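Local coordinates for choline dehydrogenase and related flavoproteins (Aspergillus oryzae, PDB 3Q9T), which probably oxidises formate, as a member of the glucose-methanol-choline oxidoreductase family that carries 8-formyl-FAD, at residues 508-513 and 552-557. Sequence-based numbering, arbitrary orientation.
Sequences AFHPTG and CRIQNS. With FAY ([(2R,3S,4R,5R)-5-(6-amino-9H-purin-9-yl)-3,4-dihydroxytetrahydrofuran-2-yl]methyl (2R,3S,4S)-5-(8-formyl-7-methyl-2,4-dioxo-3,4-dihydrobenzo[g]pteridin-10(2H)-yl)-2,3,4-trihydroxypentyl dihydrogen diphosphate), chain D.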
# COMPACT_ATOMS: atom_id res chain seq x y z
N ALA A 508 14.78 6.25 -0.75
CA ALA A 508 16.17 6.15 -0.29
C ALA A 508 16.43 7.20 0.81
O ALA A 508 17.56 7.42 1.19
CB ALA A 508 17.13 6.33 -1.46
N PHE A 509 15.35 7.82 1.29
CA PHE A 509 15.38 8.80 2.40
C PHE A 509 15.93 10.19 2.03
O PHE A 509 16.43 10.90 2.90
CB PHE A 509 16.14 8.23 3.62
CG PHE A 509 15.61 6.89 4.09
CD1 PHE A 509 14.37 6.79 4.71
CD2 PHE A 509 16.37 5.74 3.93
CE1 PHE A 509 13.89 5.56 5.15
CE2 PHE A 509 15.88 4.51 4.37
CZ PHE A 509 14.65 4.43 4.99
N HIS A 510 15.78 10.59 0.76
CA HIS A 510 16.29 11.90 0.31
C HIS A 510 15.24 12.84 -0.29
O HIS A 510 15.50 13.46 -1.32
CB HIS A 510 17.41 11.71 -0.73
CG HIS A 510 18.41 10.66 -0.35
ND1 HIS A 510 19.05 9.87 -1.28
CD2 HIS A 510 18.87 10.26 0.86
CE1 HIS A 510 19.84 9.02 -0.66
NE2 HIS A 510 19.76 9.24 0.64
N PRO A 511 14.06 12.99 0.35
CA PRO A 511 13.08 13.92 -0.24
C PRO A 511 13.55 15.41 -0.27
O PRO A 511 14.25 15.85 0.64
CB PRO A 511 11.87 13.77 0.68
CG PRO A 511 12.46 13.34 1.99
CD PRO A 511 13.59 12.42 1.62
N THR A 512 13.11 16.15 -1.29
CA THR A 512 13.51 17.54 -1.51
C THR A 512 12.42 18.30 -2.29
O THR A 512 11.45 17.70 -2.75
CB THR A 512 14.80 17.63 -2.37
OG1 THR A 512 14.55 17.09 -3.68
CG2 THR A 512 15.98 16.89 -1.72
N GLY A 513 12.58 19.62 -2.40
CA GLY A 513 11.96 20.38 -3.47
C GLY A 513 10.68 21.14 -3.23
O GLY A 513 10.25 21.93 -4.08
N CYS A 552 23.19 11.61 -5.01
CA CYS A 552 23.72 10.84 -3.91
C CYS A 552 22.95 11.21 -2.67
O CYS A 552 22.11 12.11 -2.72
CB CYS A 552 25.17 11.21 -3.70
SG CYS A 552 25.38 13.00 -3.51
N ARG A 553 23.24 10.52 -1.57
CA ARG A 553 22.72 10.85 -0.25
C ARG A 553 22.94 12.34 0.08
O ARG A 553 24.03 12.87 -0.09
CB ARG A 553 23.38 9.95 0.80
CG ARG A 553 23.07 8.48 0.56
CD ARG A 553 23.58 7.58 1.68
NE ARG A 553 23.15 6.19 1.51
CZ ARG A 553 23.12 5.30 2.49
NH1 ARG A 553 23.48 5.66 3.72
NH2 ARG A 553 22.72 4.05 2.27
N ILE A 554 21.90 13.00 0.57
CA ILE A 554 21.84 14.46 0.43
C ILE A 554 22.19 15.33 1.63
O ILE A 554 22.13 16.54 1.52
CB ILE A 554 20.43 14.88 -0.04
CG1 ILE A 554 19.41 14.57 1.07
CG2 ILE A 554 20.07 14.16 -1.34
CD1 ILE A 554 18.01 15.13 0.84
N GLN A 555 22.55 14.74 2.77
CA GLN A 555 22.73 15.55 3.98
C GLN A 555 23.80 16.64 3.80
O GLN A 555 23.66 17.72 4.36
CB GLN A 555 23.00 14.70 5.24
CG GLN A 555 24.46 14.28 5.46
CD GLN A 555 24.69 13.62 6.84
OE1 GLN A 555 24.18 14.08 7.87
NE2 GLN A 555 25.44 12.54 6.86
N ASN A 556 24.84 16.37 3.02
CA ASN A 556 25.90 17.35 2.77
C ASN A 556 25.31 18.61 2.12
O ASN A 556 25.57 19.73 2.57
CB ASN A 556 27.01 16.70 1.92
CG ASN A 556 28.27 17.58 1.79
OD1 ASN A 556 29.19 17.22 1.06
ND2 ASN A 556 28.32 18.72 2.49
N SER A 557 24.49 18.44 1.09
CA SER A 557 23.85 19.59 0.44
C SER A 557 22.90 20.36 1.38
O SER A 557 22.73 21.59 1.26
CB SER A 557 23.11 19.17 -0.83
OG SER A 557 22.04 18.27 -0.53
P FAY D . 16.28 19.03 6.99
N1 FAY D . 21.33 11.80 3.92
C2 FAY D . 22.70 11.55 3.82
O2 FAY D . 23.45 12.40 3.37
N3 FAY D . 23.27 10.59 4.63
C4 FAY D . 22.49 9.54 5.05
O4 FAY D . 23.01 8.41 5.08
N5 FAY D . 20.30 8.75 5.58
C6 FAY D . 18.29 8.11 6.62
C7 FAY D . 17.03 8.40 7.10
C8 FAY D . 16.49 9.68 6.90
O8 FAY D . 14.82 11.16 7.60
C9 FAY D . 17.29 10.68 6.33
PA FAY D . 15.04 17.81 9.22
C1' FAY D . 18.77 12.75 4.86
C10 FAY D . 20.51 10.90 4.55
N10 FAY D . 19.25 11.30 5.01
N1A FAY D . 6.51 21.69 14.87
O1A FAY D . 14.04 16.70 9.30
C1B FAY D . 11.06 19.70 13.16
O1P FAY D . 16.93 20.13 7.80
C2' FAY D . 19.30 13.65 5.99
O2' FAY D . 19.14 12.97 7.18
C2A FAY D . 7.75 21.77 15.48
O2A FAY D . 16.44 17.39 9.55
C2B FAY D . 11.45 18.23 13.07
O2B FAY D . 11.26 17.53 14.29
O2P FAY D . 15.79 19.55 5.66
C3' FAY D . 18.82 15.13 6.18
O3' FAY D . 18.63 15.54 7.54
N3A FAY D . 8.86 21.18 14.89
C3B FAY D . 12.92 18.33 12.72
O3B FAY D . 13.65 18.54 13.90
O3P FAY D . 14.99 18.47 7.77
C4' FAY D . 17.58 15.51 5.42
O4' FAY D . 17.80 15.09 4.08
C4A FAY D . 8.73 20.53 13.71
C4B FAY D . 13.01 19.61 11.92
O4B FAY D . 11.80 20.31 12.13
C4X FAY D . 21.09 9.71 5.01
C5' FAY D . 17.32 17.04 5.52
O5' FAY D . 17.24 17.71 6.78
C5A FAY D . 7.50 20.45 13.07
C5B FAY D . 13.22 19.32 10.45
O5B FAY D . 14.57 18.96 10.27
C5X FAY D . 18.99 9.05 5.86
C6A FAY D . 6.37 21.03 13.66
N6A FAY D . 5.16 20.87 13.10
N7A FAY D . 7.66 19.76 11.92
C7M FAY D . 16.20 7.27 7.66
C8A FAY D . 8.96 19.41 11.80
C8M FAY D . 15.34 10.08 7.74
C9A FAY D . 18.52 10.37 5.76
N9A FAY D . 9.63 19.88 12.90
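R553 lies against one face of the H510 ring. Its CA makes a CH-pi contact, 3.7 Å from the ring centroid, and its CG comes within 3.4 Å of H510 NE2. On the opposite face, the carbonyl carbon of A508 sits over the ring centre. I554 meets the H510 side chain at its base, with I554 CG2 3.7 Å from H510 CB. I554 CD1 is also 3.7 Å from T512 CG2. No hydrogen bond joins the two segments.

The flavin is shared between them. R553 runs extended from CG to NE, which carries NH1 to flavin O4 in a bent hydrogen bond (3.1 Å, 136° at the hydrogen). The backbone N of Q555, at the start of helix 555-572, donates to flavin O2 at 2.6 Å. Flavin C7M lies over one face of the F509 ring, offset toward the rim, 3.5 Å from F509 CD1.

A second shell fixes these groups. R553 NH2 forms a salt bridge with D395, and H510 ND1 is hydrogen-bonded to H307 ND1. Q555 binds N97 through OE1 and T100 through NE2. Separately, within 552-557, S557 OG donates to I554 O in the carbonyl plane.

H510 and R553 are probably the His-Arg pair of the catalytic site; they touch without a mutual hydrogen bond. Donors at O2 and O4 would probably stabilise negative charge on the pyrimidine end of the reduced flavin.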